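Local structure of alpha-1,2-mannosyltransferase (Ktr4), putative (Neosartorya fumigata, 7BOP) at residues Gly43-His48 with Phe336-Tyr341; Asn215-Phe220 with Leu288-Gly293; Thr233-Thr238 with Trp257-Ser262; Lys240-Asn245 with Gly325-Ala330. The protein is a putative alpha-1,2-mannosyltransferase of the fungal Ktr family, with a GT-A fold, and holds guanosine-5'-diphosphate and a manganese ion in this model. All coordinates share one frame; numbering follows the deposited sequence.

Contact 1 (Gly43-His48 with Phe336-Tyr341); sequences GEPEGH and FRDIGY
D338 meets the chain around G43 and P45 with two different parts of its side chain. Its CB sits 3.7 Å from G43 O, a van der Waals touch against the carbonyl oxygen. Farther out, the carboxylate oxygen OD2 lies 3.9 Å from P45 CD, beside the carbon that closes the proline ring onto its nitrogen. The CB of D338 points toward the 43-48 segment, and the side chain crosses the proline at about a right angle. With a chi1 of 56°, CG is held between the backbone N and the carbonyl carbon, and this turn brings OD2 round to P45. The same oxygen is hydrogen-bonded to Y205 OH, which helps set the rotation of the carboxylate; P45 also packs on Y205, so one tyrosine serves both sides of the contact. E44 OE2 is 6.4 Å from D338 OD2, a proximity of like charges that is probably eased by the salt bridge E44 makes with R51. Behind D338 the chain bends tightly: I339 N donates to F336 O at 3.1 Å, and N348 ND2 bonds to the carbonyl oxygens of R337 and I339. F336 anchors the start of the bend against Y205, M211 and I285. D338 is the third residue of a type I beta turn, F336 to I339, in the loop joining strands 333-335 and 341-343 of the GT-A domain, and this turn meets the loop before strand 69-74 at the surface.

Contact 2 (Asn215-Phe220 with Leu288-Gly293); sequences NLTYGF and LDFFRG
Strand 218-224 of the central mixed sheet and the short helix 288-292 meet here, through T217 against F290 and Y218 against F291. T217 stands just ahead of the strand and turns its methyl to the helix: CG2 lies 3.6 Å from F290 CG and touches F290 CB as closely, so it rests at the root of the phenyl ring and approaches it obliquely. The threonine's chi1 of -60° puts this methyl opposite the backbone N of T217 and into the contact. Next along, Y218 CD1 comes 4.1 Å from F291 CZ, meeting the F291 ring at its edge, near the ring plane. The phenol end of Y218 goes elsewhere, to a hydrogen bond between Y218 OH and E284 OE1. E284 belongs to strand 284-287, which runs antiparallel to 218-224 in the sheet of this GT-A fold and leads straight into helix 288-292; so the strand before the helix is paired with 218-224, and the helix itself touches it through side chains. The two phenylalanines also order each other: F290 CD2 lies 3.7 Å above the plane of F291, over the centre of its ring, while F291 CE1 lies in the plane of F290 at its edge. L324, on helix 316-327, packs against T217, Y218 and F290 together. Away from the strand, R292 NH1 makes a salt bridge of 2.9 Å to D289 OD1, with D289 OD1 lying in the guanidinium plane, and K188 takes the other carboxylate oxygen of D289.

Contact 3 (Thr233-Thr238 with Trp257-Ser262); sequences TLWPET and WLTDDS
A chi1 of -169° carries the indole of W235 away from its own backbone N and out toward L258 and T259. On the other side, T259 keeps its OG1 between backbone N and carbonyl carbon, chi1 59°, which places its methyl CG2 at the tryptophan. The contact joins two helices of the GT-A domain: W235 lies in the first turn of helix 234-244, L258 and T259 at the C-terminal end of helix 255-258. The six-membered part of the indole does the touching. Its CZ2 is 3.6 Å from T259 CG2, approached obliquely, and its CH2 is 4.1 Å from L258 CB, the leucine crossing at about a right angle. L258 CD1 adds a looser touch to CH2. T259 OG1 bonds back to M255 O, one turn earlier, a bond that favours this rotamer and so keeps the methyl at the indole. Y274 also packs against W235, while L326 of helix 316-327 takes up L258. Within helix 234-244, T238 N and T238 OG1 both donate to L234 O; the hydroxyl, which also bonds Y299 OH, reaches that oxygen at 2.8 Å from 42° above the carbonyl plane.

Contact 4 (Lys240-Asn245 with Gly325-Ala330); sequences KFLAAN and GLFADA
The F241 ring meets F327 at its edge: F327 CZ lies near the plane of F241, 3.6 Å from F241 CE2. One face of F241 carries N245 ND2, 3.4 Å above the plane and offset toward the rim. One face of F327 rests on its own neighbour, L326, whose CB stands over the ring centre. The two phenyl planes are turned 80° to each other, an oblique pair with centroids 5.9 Å apart. L242 fits in beside it, using both its methyls: CD2 reaches F327 CE1 at 3.8 Å, and CD1 reaches L326 CD1 at 3.9 Å. L242 CG stands opposite its carbonyl carbon (chi1 -69°), and from there both methyls reach the other helix. These residues join the last turns of two helices of the GT-A domain, 234-244 and 316-327. H302 and A298 of helix 294-306 also pack on F241, and F290 of helix 288-292 on F327. At the end of helix 234-244 the amide of N245 folds back, ND2 donating to F241 O at 2.9 Å with an N-H...O angle of 162°, which holds it over the phenyl ring of that same residue.

Overall arrangement
Contact 1 is the surface member, a carboxylate and a proline between loops, whereas contact 3 is buried and contacts 2 and 4 are partly buried; all three rest on apolar and aromatic side chains. Contacts 3 and 4 share helix 234-244, their centres 12 Å apart, and L326 bridges them by touching T238 and L258. Contact 4 adjoins contact 2 where F290 packs on F327 and A328, which joins the helix ends of contact 4 to the helix that packs on strand 218-224. Contact 2 in turn meets contact 1 through a probable backbone hydrogen bond from F336 N to F220 O. Contacts 1 and 3 stay apart, their centres 30 Å from each other, and all the others nest within the chain loop that contact 1 closes.

Contact 1 (Gly43-His48 with Phe336-Tyr341)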
loop_
_atom_site.group_PDB
_atom_site.type_symbol
_atom_site.label_atom_id
_atom_site.label_comp_id
_atom_site.label_asym_id
_atom_site.label_seq_id
_atom_site.Cartn_x
_atom_site.Cartn_y
_atom_site.Cartn_z
ATOM N N GLY A 43 9.465 11.740 -16.042
ATOM C CA GLY A 43 8.392 11.795 -17.022
ATOM C C GLY A 43 7.499 10.581 -16.921
ATOM O O GLY A 43 7.451 9.901 -15.891
ATOM N N GLU A 44 6.806 10.304 -18.016
ATOM C CA GLU A 44 5.821 9.232 -18.064
ATOM C C GLU A 44 6.487 7.923 -18.406
ATOM O O GLU A 44 7.560 7.916 -18.986
ATOM C CB GLU A 44 4.761 9.546 -19.120
ATOM C CG GLU A 44 3.969 10.784 -18.774
ATOM C CD GLU A 44 2.995 11.199 -19.857
ATOM O OE1 GLU A 44 3.332 11.104 -21.053
ATOM O OE2 GLU A 44 1.888 11.638 -19.499
ATOM N N PRO A 45 5.839 6.801 -18.072
ATOM C CA PRO A 45 6.394 5.520 -18.510
ATOM C C PRO A 45 6.381 5.372 -20.032
ATOM O O PRO A 45 5.693 6.123 -20.725
ATOM C CB PRO A 45 5.482 4.483 -17.852
ATOM C CG PRO A 45 4.272 5.217 -17.391
ATOM C CD PRO A 45 4.652 6.645 -17.211
ATOM N N GLU A 46 7.149 4.413 -20.537
ATOM C CA GLU A 46 7.233 4.176 -21.976
ATOM C C GLU A 46 6.055 3.333 -22.436
ATOM O O GLU A 46 5.345 2.746 -21.624
ATOM C CB GLU A 46 8.555 3.491 -22.332
ATOM C CG GLU A 46 9.778 4.324 -21.983
ATOM C CD GLU A 46 11.038 3.900 -22.728
ATOM O OE1 GLU A 46 11.126 2.726 -23.161
ATOM O OE2 GLU A 46 11.947 4.750 -22.879
ATOM N N GLY A 47 5.873 3.269 -23.750
ATOM C CA GLY A 47 4.812 2.476 -24.362
ATOM C C GLY A 47 3.536 3.280 -24.532
ATOM O O GLY A 47 3.499 4.497 -24.293
ATOM N N HIS A 48 2.485 2.597 -24.956
ATOM C CA HIS A 48 1.211 3.246 -25.221
ATOM C C HIS A 48 0.541 3.656 -23.898
ATOM O O HIS A 48 0.518 2.879 -22.936
ATOM C CB HIS A 48 0.296 2.318 -26.027
ATOM C CG HIS A 48 -1.072 2.876 -26.237
ATOM N ND1 HIS A 48 -1.323 3.907 -27.116
ATOM C CD2 HIS A 48 -2.252 2.588 -25.645
ATOM C CE1 HIS A 48 -2.608 4.209 -27.079
ATOM N NE2 HIS A 48 -3.194 3.424 -26.195
ATOM N N PHE A 336 5.741 3.818 -9.014
ATOM C CA PHE A 336 5.052 4.970 -9.605
ATOM C C PHE A 336 5.769 6.243 -9.179
ATOM O O PHE A 336 5.231 7.059 -8.441
ATOM C CB PHE A 336 3.568 5.010 -9.188
ATOM C CG PHE A 336 2.673 4.203 -10.067
ATOM C CD1 PHE A 336 2.347 4.656 -11.340
ATOM C CD2 PHE A 336 2.167 2.990 -9.641
ATOM C CE1 PHE A 336 1.502 3.912 -12.163
ATOM C CE2 PHE A 336 1.335 2.242 -10.466
ATOM C CZ PHE A 336 1.008 2.704 -11.720
ATOM N N ARG A 337 6.980 6.419 -9.688
ATOM C CA ARG A 337 7.814 7.564 -9.345
ATOM C C ARG A 337 7.172 8.891 -9.737
ATOM O O ARG A 337 7.400 9.895 -9.073
ATOM C CB ARG A 337 9.197 7.450 -9.989
ATOM C CG ARG A 337 9.232 7.509 -11.514
ATOM C CD ARG A 337 10.288 6.562 -12.065
ATOM N NE ARG A 337 11.596 7.145 -12.038
ATOM C CZ ARG A 337 12.760 6.490 -12.090
ATOM N NH1 ARG A 337 12.870 5.156 -12.143
ATOM N NH2 ARG A 337 13.852 7.221 -12.067
ATOM N N ASP A 338 6.347 8.867 -10.783
ATOM C CA ASP A 338 5.666 10.061 -11.292
ATOM C C ASP A 338 4.404 10.480 -10.543
ATOM O O ASP A 338 3.845 11.540 -10.850
ATOM C CB ASP A 338 5.352 9.906 -12.792
ATOM C CG ASP A 338 4.524 8.656 -13.114
ATOM O OD1 ASP A 338 4.724 7.602 -12.466
ATOM O OD2 ASP A 338 3.695 8.716 -14.041
ATOM N N ILE A 339 3.943 9.680 -9.578
ATOM C CA ILE A 339 2.820 10.071 -8.719
ATOM C C ILE A 339 3.384 10.707 -7.453
ATOM O O ILE A 339 3.858 10.012 -6.552
ATOM C CB ILE A 339 1.889 8.894 -8.380
ATOM C CG1 ILE A 339 1.328 8.292 -9.672
ATOM C CG2 ILE A 339 0.759 9.364 -7.467
ATOM C CD1 ILE A 339 0.458 7.064 -9.468
ATOM N N GLY A 340 3.342 12.036 -7.412
ATOM C CA GLY A 340 3.754 12.794 -6.250
ATOM C C GLY A 340 2.815 12.506 -5.099
ATOM O O GLY A 340 1.595 12.616 -5.251
ATOM N N TYR A 341 3.376 12.138 -3.950
ATOM C CA TYR A 341 2.587 11.588 -2.855
ATOM C C TYR A 341 3.161 11.917 -1.488
ATOM O O TYR A 341 4.377 11.977 -1.328
ATOM C CB TYR A 341 2.477 10.065 -3.028
ATOM C CG TYR A 341 1.620 9.382 -1.982
ATOM C CD1 TYR A 341 0.226 9.422 -2.052
ATOM C CD2 TYR A 341 2.198 8.716 -0.910
ATOM C CE1 TYR A 341 -0.554 8.798 -1.095
ATOM C CE2 TYR A 341 1.422 8.099 0.054
ATOM C CZ TYR A 341 0.044 8.136 -0.045
ATOM O OH TYR A 341 -0.718 7.515 0.914
#

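Contact 2 (Asn215-Phe220 with Leu288-Gly293)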
loop_
_atom_site.group_PDB
_atom_site.type_symbol
_atom_site.label_atom_id
_atom_site.label_comp_id
_atom_site.label_asym_id
_atom_site.label_seq_id
_atom_site.Cartn_x
_atom_site.Cartn_y
_atom_site.Cartn_z
ATOM N N ASN A 215 0.282 -6.129 -17.849
ATOM C CA ASN A 215 0.039 -7.224 -16.903
ATOM C C ASN A 215 0.727 -7.011 -15.547
ATOM O O ASN A 215 1.278 -7.947 -14.951
ATOM C CB ASN A 215 0.433 -8.561 -17.538
ATOM C CG ASN A 215 -0.398 -8.868 -18.769
ATOM O OD1 ASN A 215 -1.618 -8.950 -18.686
ATOM N ND2 ASN A 215 0.245 -9.024 -19.901
ATOM N N LEU A 216 0.683 -5.772 -15.063
ATOM C CA LEU A 216 1.320 -5.443 -13.800
ATOM C C LEU A 216 0.462 -5.882 -12.627
ATOM O O LEU A 216 -0.775 -5.902 -12.689
ATOM C CB LEU A 216 1.658 -3.954 -13.718
ATOM C CG LEU A 216 2.574 -3.430 -14.827
ATOM C CD1 LEU A 216 2.904 -1.965 -14.590
ATOM C CD2 LEU A 216 3.859 -4.233 -14.997
ATOM N N THR A 217 1.152 -6.245 -11.547
ATOM C CA THR A 217 0.543 -6.787 -10.359
ATOM C C THR A 217 0.343 -5.713 -9.298
ATOM O O THR A 217 -0.653 -5.734 -8.591
ATOM C CB THR A 217 1.419 -7.933 -9.806
ATOM O OG1 THR A 217 1.530 -8.942 -10.808
ATOM C CG2 THR A 217 0.857 -8.528 -8.541
ATOM N N TYR A 218 1.287 -4.785 -9.173
ATOM C CA TYR A 218 1.291 -3.881 -8.026
ATOM C C TYR A 218 2.125 -2.663 -8.295
ATOM O O TYR A 218 3.155 -2.746 -8.964
ATOM C CB TYR A 218 1.862 -4.630 -6.829
ATOM C CG TYR A 218 1.779 -3.963 -5.485
ATOM C CD1 TYR A 218 0.659 -4.119 -4.677
ATOM C CD2 TYR A 218 2.865 -3.247 -4.976
ATOM C CE1 TYR A 218 0.610 -3.567 -3.410
ATOM C CE2 TYR A 218 2.830 -2.689 -3.707
ATOM C CZ TYR A 218 1.706 -2.844 -2.926
ATOM O OH TYR A 218 1.690 -2.289 -1.662
ATOM N N GLY A 219 1.670 -1.535 -7.768
ATOM C CA GLY A 219 2.383 -0.284 -7.858
ATOM C C GLY A 219 2.488 0.396 -6.508
ATOM O O GLY A 219 1.527 0.394 -5.730
ATOM N N PHE A 220 3.658 0.979 -6.246
ATOM C CA PHE A 220 3.943 1.684 -4.993
ATOM C C PHE A 220 4.611 3.034 -5.246
ATOM O O PHE A 220 5.112 3.291 -6.334
ATOM C CB PHE A 220 4.849 0.817 -4.108
ATOM C CG PHE A 220 6.275 0.739 -4.572
ATOM C CD1 PHE A 220 6.642 -0.138 -5.584
ATOM C CD2 PHE A 220 7.264 1.532 -3.987
ATOM C CE1 PHE A 220 7.957 -0.226 -6.015
ATOM C CE2 PHE A 220 8.585 1.458 -4.423
ATOM C CZ PHE A 220 8.933 0.577 -5.440
ATOM N N LEU A 288 -6.239 -7.138 -7.942
ATOM C CA LEU A 288 -7.017 -7.938 -6.997
ATOM C C LEU A 288 -6.876 -9.436 -7.234
ATOM O O LEU A 288 -6.886 -10.196 -6.271
ATOM C CB LEU A 288 -8.511 -7.578 -7.050
ATOM C CG LEU A 288 -8.884 -6.161 -6.616
ATOM C CD1 LEU A 288 -10.279 -5.771 -7.117
ATOM C CD2 LEU A 288 -8.784 -6.022 -5.109
ATOM N N ASP A 289 -6.740 -9.860 -8.494
ATOM C CA ASP A 289 -6.613 -11.288 -8.789
ATOM C C ASP A 289 -5.283 -11.906 -8.346
ATOM O O ASP A 289 -5.209 -13.118 -8.207
ATOM C CB ASP A 289 -6.867 -11.578 -10.267
ATOM C CG ASP A 289 -8.303 -11.284 -10.680
ATOM O OD1 ASP A 289 -9.202 -11.272 -9.820
ATOM O OD2 ASP A 289 -8.517 -11.060 -11.875
ATOM N N PHE A 290 -4.247 -11.095 -8.113
ATOM C CA PHE A 290 -3.044 -11.618 -7.458
ATOM C C PHE A 290 -3.370 -12.081 -6.047
ATOM O O PHE A 290 -3.077 -13.207 -5.680
ATOM C CB PHE A 290 -1.916 -10.585 -7.383
ATOM C CG PHE A 290 -0.794 -11.018 -6.495
ATOM C CD1 PHE A 290 0.049 -12.054 -6.892
ATOM C CD2 PHE A 290 -0.611 -10.439 -5.240
ATOM C CE1 PHE A 290 1.073 -12.493 -6.058
ATOM C CE2 PHE A 290 0.407 -10.870 -4.404
ATOM C CZ PHE A 290 1.254 -11.892 -4.818
ATOM N N PHE A 291 -3.992 -11.200 -5.271
ATOM C CA PHE A 291 -4.296 -11.467 -3.874
ATOM C C PHE A 291 -5.359 -12.550 -3.713
ATOM O O PHE A 291 -5.321 -13.316 -2.753
ATOM C CB PHE A 291 -4.712 -10.177 -3.157
ATOM C CG PHE A 291 -3.634 -9.130 -3.136
ATOM C CD1 PHE A 291 -2.555 -9.244 -2.258
ATOM C CD2 PHE A 291 -3.670 -8.047 -4.010
ATOM C CE1 PHE A 291 -1.542 -8.284 -2.238
ATOM C CE2 PHE A 291 -2.656 -7.088 -4.006
ATOM C CZ PHE A 291 -1.587 -7.210 -3.111
ATOM N N ARG A 292 -6.292 -12.618 -4.664
ATOM C CA ARG A 292 -7.280 -13.708 -4.716
ATOM C C ARG A 292 -6.676 -15.044 -5.109
ATOM O O ARG A 292 -7.304 -16.064 -4.909
ATOM C CB ARG A 292 -8.402 -13.391 -5.712
ATOM C CG ARG A 292 -9.318 -12.269 -5.297
ATOM C CD ARG A 292 -10.046 -11.728 -6.511
ATOM N NE ARG A 292 -10.976 -10.674 -6.137
ATOM C CZ ARG A 292 -11.435 -9.734 -6.960
ATOM N NH1 ARG A 292 -11.060 -9.685 -8.236
ATOM N NH2 ARG A 292 -12.282 -8.822 -6.499
ATOM N N GLY A 293 -5.485 -15.033 -5.699
ATOM C CA GLY A 293 -4.835 -16.236 -6.181
ATOM C C GLY A 293 -4.498 -17.247 -5.104
ATOM O O GLY A 293 -4.481 -16.935 -3.901
#

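Contact 3 (Thr233-Thr238 with Trp257-Ser262)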
loop_
_atom_site.group_PDB
_atom_site.type_symbol
_atom_site.label_atom_id
_atom_site.label_comp_id
_atom_site.label_asym_id
_atom_site.label_seq_id
_atom_site.Cartn_x
_atom_site.Cartn_y
_atom_site.Cartn_z
ATOM N N THR A 233 7.635 -12.712 14.662
ATOM C CA THR A 233 7.486 -14.071 14.101
ATOM C C THR A 233 6.929 -14.126 12.672
ATOM O O THR A 233 6.662 -15.215 12.156
ATOM C CB THR A 233 6.645 -15.005 15.008
ATOM O OG1 THR A 233 5.303 -14.517 15.128
ATOM C CG2 THR A 233 7.273 -15.132 16.392
ATOM N N LEU A 234 6.783 -12.974 12.016
ATOM C CA LEU A 234 6.223 -12.943 10.658
ATOM C C LEU A 234 7.093 -13.729 9.685
ATOM O O LEU A 234 6.590 -14.588 8.961
ATOM C CB LEU A 234 6.032 -11.500 10.170
ATOM C CG LEU A 234 5.457 -11.306 8.764
ATOM C CD1 LEU A 234 4.163 -12.100 8.581
ATOM C CD2 LEU A 234 5.222 -9.821 8.527
ATOM N N TRP A 235 8.396 -13.468 9.688
ATOM C CA TRP A 235 9.304 -14.181 8.787
ATOM C C TRP A 235 9.456 -15.665 9.145
ATOM O O TRP A 235 9.420 -16.522 8.243
ATOM C CB TRP A 235 10.659 -13.480 8.673
ATOM C CG TRP A 235 11.521 -14.023 7.571
ATOM C CD1 TRP A 235 12.690 -14.704 7.707
ATOM C CD2 TRP A 235 11.264 -13.953 6.169
ATOM N NE1 TRP A 235 13.185 -15.058 6.481
ATOM C CE2 TRP A 235 12.325 -14.613 5.515
ATOM C CE3 TRP A 235 10.245 -13.380 5.397
ATOM C CZ2 TRP A 235 12.397 -14.719 4.128
ATOM C CZ3 TRP A 235 10.315 -13.489 4.025
ATOM C CH2 TRP A 235 11.383 -14.152 3.401
ATOM N N PRO A 236 9.622 -15.984 10.448
ATOM C CA PRO A 236 9.582 -17.396 10.828
ATOM C C PRO A 236 8.320 -18.129 10.337
ATOM O O PRO A 236 8.434 -19.227 9.796
ATOM C CB PRO A 236 9.650 -17.341 12.347
ATOM C CG PRO A 236 10.552 -16.173 12.599
ATOM C CD PRO A 236 10.182 -15.156 11.539
ATOM N N GLU A 237 7.152 -17.511 10.490
ATOM C CA GLU A 237 5.898 -18.115 10.014
ATOM C C GLU A 237 5.852 -18.221 8.496
ATOM O O GLU A 237 5.382 -19.226 7.950
ATOM C CB GLU A 237 4.678 -17.356 10.537
ATOM C CG GLU A 237 4.420 -17.543 12.026
ATOM C CD GLU A 237 4.044 -18.968 12.422
ATOM O OE1 GLU A 237 3.738 -19.803 11.525
ATOM O OE2 GLU A 237 4.042 -19.254 13.643
ATOM N N THR A 238 6.370 -17.204 7.814
ATOM C CA THR A 238 6.498 -17.223 6.350
ATOM C C THR A 238 7.357 -18.406 5.866
ATOM O O THR A 238 6.980 -19.124 4.928
ATOM C CB THR A 238 7.068 -15.877 5.844
ATOM O OG1 THR A 238 6.185 -14.808 6.239
ATOM C CG2 THR A 238 7.254 -15.874 4.324
ATOM N N TRP A 257 15.938 -8.626 -1.334
ATOM C CA TRP A 257 15.373 -7.472 -0.635
ATOM C C TRP A 257 14.730 -7.868 0.684
ATOM O O TRP A 257 14.946 -7.204 1.711
ATOM C CB TRP A 257 14.351 -6.769 -1.533
ATOM C CG TRP A 257 13.615 -5.635 -0.900
ATOM C CD1 TRP A 257 14.151 -4.491 -0.365
ATOM C CD2 TRP A 257 12.201 -5.508 -0.793
ATOM N NE1 TRP A 257 13.144 -3.664 0.092
ATOM C CE2 TRP A 257 11.937 -4.272 -0.152
ATOM C CE3 TRP A 257 11.122 -6.320 -1.175
ATOM C CZ2 TRP A 257 10.644 -3.838 0.115
ATOM C CZ3 TRP A 257 9.831 -5.881 -0.905
ATOM C CH2 TRP A 257 9.606 -4.653 -0.267
ATOM N N LEU A 258 13.927 -8.931 0.657
ATOM C CA LEU A 258 13.226 -9.402 1.860
ATOM C C LEU A 258 14.188 -9.802 2.998
ATOM O O LEU A 258 13.864 -9.632 4.158
ATOM C CB LEU A 258 12.308 -10.581 1.529
ATOM C CG LEU A 258 11.134 -10.291 0.578
ATOM C CD1 LEU A 258 10.396 -11.579 0.274
ATOM C CD2 LEU A 258 10.201 -9.249 1.161
ATOM N N THR A 259 15.357 -10.334 2.657
ATOM C CA THR A 259 16.293 -10.827 3.660
ATOM C C THR A 259 17.530 -9.942 3.815
ATOM O O THR A 259 18.481 -10.332 4.490
ATOM C CB THR A 259 16.733 -12.277 3.348
ATOM O OG1 THR A 259 17.358 -12.331 2.061
ATOM C CG2 THR A 259 15.533 -13.212 3.379
ATOM N N ASP A 260 17.522 -8.752 3.223
ATOM C CA ASP A 260 18.689 -7.885 3.261
ATOM C C ASP A 260 19.028 -7.512 4.702
ATOM O O ASP A 260 18.131 -7.275 5.508
ATOM C CB ASP A 260 18.441 -6.601 2.471
ATOM C CG ASP A 260 19.689 -5.737 2.350
ATOM O OD1 ASP A 260 20.773 -6.276 2.072
ATOM O OD2 ASP A 260 19.594 -4.516 2.537
ATOM N N ASP A 261 20.320 -7.493 5.017
ATOM C CA ASP A 261 20.809 -6.977 6.300
ATOM C C ASP A 261 21.969 -5.971 6.143
ATOM O O ASP A 261 22.650 -5.667 7.118
ATOM C CB ASP A 261 21.217 -8.142 7.224
ATOM C CG ASP A 261 22.410 -8.956 6.690
ATOM O OD1 ASP A 261 23.021 -8.576 5.679
ATOM O OD2 ASP A 261 22.733 -9.997 7.289
ATOM N N SER A 262 22.175 -5.443 4.936
ATOM C CA SER A 262 23.340 -4.610 4.635
ATOM C C SER A 262 23.168 -3.139 5.046
ATOM O O SER A 262 24.164 -2.440 5.223
ATOM C CB SER A 262 23.690 -4.720 3.145
ATOM O OG SER A 262 22.677 -4.138 2.339
#

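Contact 4 (Lys240-Asn245 with Gly325-Ala330)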
loop_
_atom_site.group_PDB
_atom_site.type_symbol
_atom_site.label_atom_id
_atom_site.label_comp_id
_atom_site.label_asym_id
_atom_site.label_seq_id
_atom_site.Cartn_x
_atom_site.Cartn_y
_atom_site.Cartn_z
ATOM N N LYS A 240 7.907 -21.207 7.428
ATOM C CA LYS A 240 7.107 -22.411 7.668
ATOM C C LYS A 240 6.124 -22.666 6.519
ATOM O O LYS A 240 6.030 -23.782 5.999
ATOM C CB LYS A 240 6.349 -22.312 8.999
ATOM C CG LYS A 240 7.258 -22.397 10.226
ATOM C CD LYS A 240 6.572 -21.926 11.490
ATOM C CE LYS A 240 5.431 -22.836 11.910
ATOM N NZ LYS A 240 4.764 -22.360 13.156
ATOM N N PHE A 241 5.416 -21.615 6.113
ATOM C CA PHE A 241 4.520 -21.697 4.971
ATOM C C PHE A 241 5.238 -22.143 3.692
ATOM O O PHE A 241 4.736 -23.013 2.958
ATOM C CB PHE A 241 3.835 -20.351 4.745
ATOM C CG PHE A 241 2.901 -20.349 3.582
ATOM C CD1 PHE A 241 1.674 -20.985 3.677
ATOM C CD2 PHE A 241 3.259 -19.740 2.383
ATOM C CE1 PHE A 241 0.802 -21.000 2.603
ATOM C CE2 PHE A 241 2.397 -19.763 1.299
ATOM C CZ PHE A 241 1.159 -20.383 1.415
ATOM N N LEU A 242 6.404 -21.551 3.426
ATOM C CA LEU A 242 7.178 -21.898 2.238
ATOM C C LEU A 242 7.658 -23.351 2.259
ATOM O O LEU A 242 7.606 -24.021 1.229
ATOM C CB LEU A 242 8.376 -20.964 2.039
ATOM C CG LEU A 242 8.098 -19.506 1.660
ATOM C CD1 LEU A 242 9.383 -18.713 1.737
ATOM C CD2 LEU A 242 7.488 -19.384 0.272
ATOM N N ALA A 243 8.106 -23.834 3.417
ATOM C CA ALA A 243 8.541 -25.235 3.554
ATOM C C ALA A 243 7.399 -26.220 3.271
ATOM O O ALA A 243 7.628 -27.283 2.702
ATOM C CB ALA A 243 9.136 -25.481 4.932
ATOM N N ALA A 244 6.182 -25.849 3.656
ATOM C CA ALA A 244 4.984 -26.632 3.352
ATOM C C ALA A 244 4.491 -26.500 1.901
ATOM O O ALA A 244 3.738 -27.357 1.434
ATOM C CB ALA A 244 3.866 -26.260 4.312
ATOM N N ASN A 245 4.896 -25.438 1.201
ATOM C CA ASN A 245 4.445 -25.168 -0.177
ATOM C C ASN A 245 5.609 -24.751 -1.092
ATOM O O ASN A 245 5.654 -23.619 -1.567
ATOM C CB ASN A 245 3.362 -24.081 -0.151
ATOM C CG ASN A 245 2.180 -24.449 0.727
ATOM O OD1 ASN A 245 1.246 -25.104 0.278
ATOM N ND2 ASN A 245 2.208 -24.017 1.982
ATOM N N GLY A 325 6.810 -10.316 -2.865
ATOM C CA GLY A 325 8.208 -10.704 -2.995
ATOM C C GLY A 325 8.465 -12.190 -3.134
ATOM O O GLY A 325 9.504 -12.575 -3.649
ATOM N N LEU A 326 7.543 -13.024 -2.660
ATOM C CA LEU A 326 7.668 -14.484 -2.776
ATOM C C LEU A 326 6.853 -15.098 -3.916
ATOM O O LEU A 326 7.285 -16.087 -4.504
ATOM C CB LEU A 326 7.251 -15.148 -1.466
ATOM C CG LEU A 326 8.096 -14.785 -0.246
ATOM C CD1 LEU A 326 7.452 -15.371 0.987
ATOM C CD2 LEU A 326 9.522 -15.272 -0.416
ATOM N N PHE A 327 5.688 -14.520 -4.214
ATOM C CA PHE A 327 4.707 -15.147 -5.112
ATOM C C PHE A 327 4.429 -14.391 -6.415
ATOM O O PHE A 327 3.900 -14.989 -7.352
ATOM C CB PHE A 327 3.404 -15.409 -4.339
ATOM C CG PHE A 327 3.630 -16.053 -2.990
ATOM C CD1 PHE A 327 4.400 -17.216 -2.880
ATOM C CD2 PHE A 327 3.111 -15.483 -1.826
ATOM C CE1 PHE A 327 4.639 -17.792 -1.643
ATOM C CE2 PHE A 327 3.348 -16.061 -0.585
ATOM C CZ PHE A 327 4.105 -17.219 -0.495
ATOM N N ALA A 328 4.795 -13.110 -6.497
ATOM C CA ALA A 328 4.635 -12.352 -7.728
ATOM C C ALA A 328 5.900 -12.402 -8.571
ATOM O O ALA A 328 6.957 -12.846 -8.119
ATOM C CB ALA A 328 4.250 -10.909 -7.423
ATOM N N ASP A 329 5.756 -11.958 -9.814
ATOM C CA ASP A 329 6.863 -11.690 -10.711
ATOM C C ASP A 329 7.328 -10.267 -10.415
ATOM O O ASP A 329 6.585 -9.311 -10.650
ATOM C CB ASP A 329 6.341 -11.831 -12.148
ATOM C CG ASP A 329 7.387 -11.592 -13.210
ATOM O OD1 ASP A 329 8.534 -11.168 -12.936
ATOM O OD2 ASP A 329 7.024 -11.825 -14.384
ATOM N N ALA A 330 8.561 -10.116 -9.930
ATOM C CA ALA A 330 9.097 -8.795 -9.567
ATOM C C ALA A 330 9.099 -7.798 -10.727
ATOM O O ALA A 330 9.002 -6.593 -10.504
ATOM C CB ALA A 330 10.499 -8.925 -8.982
#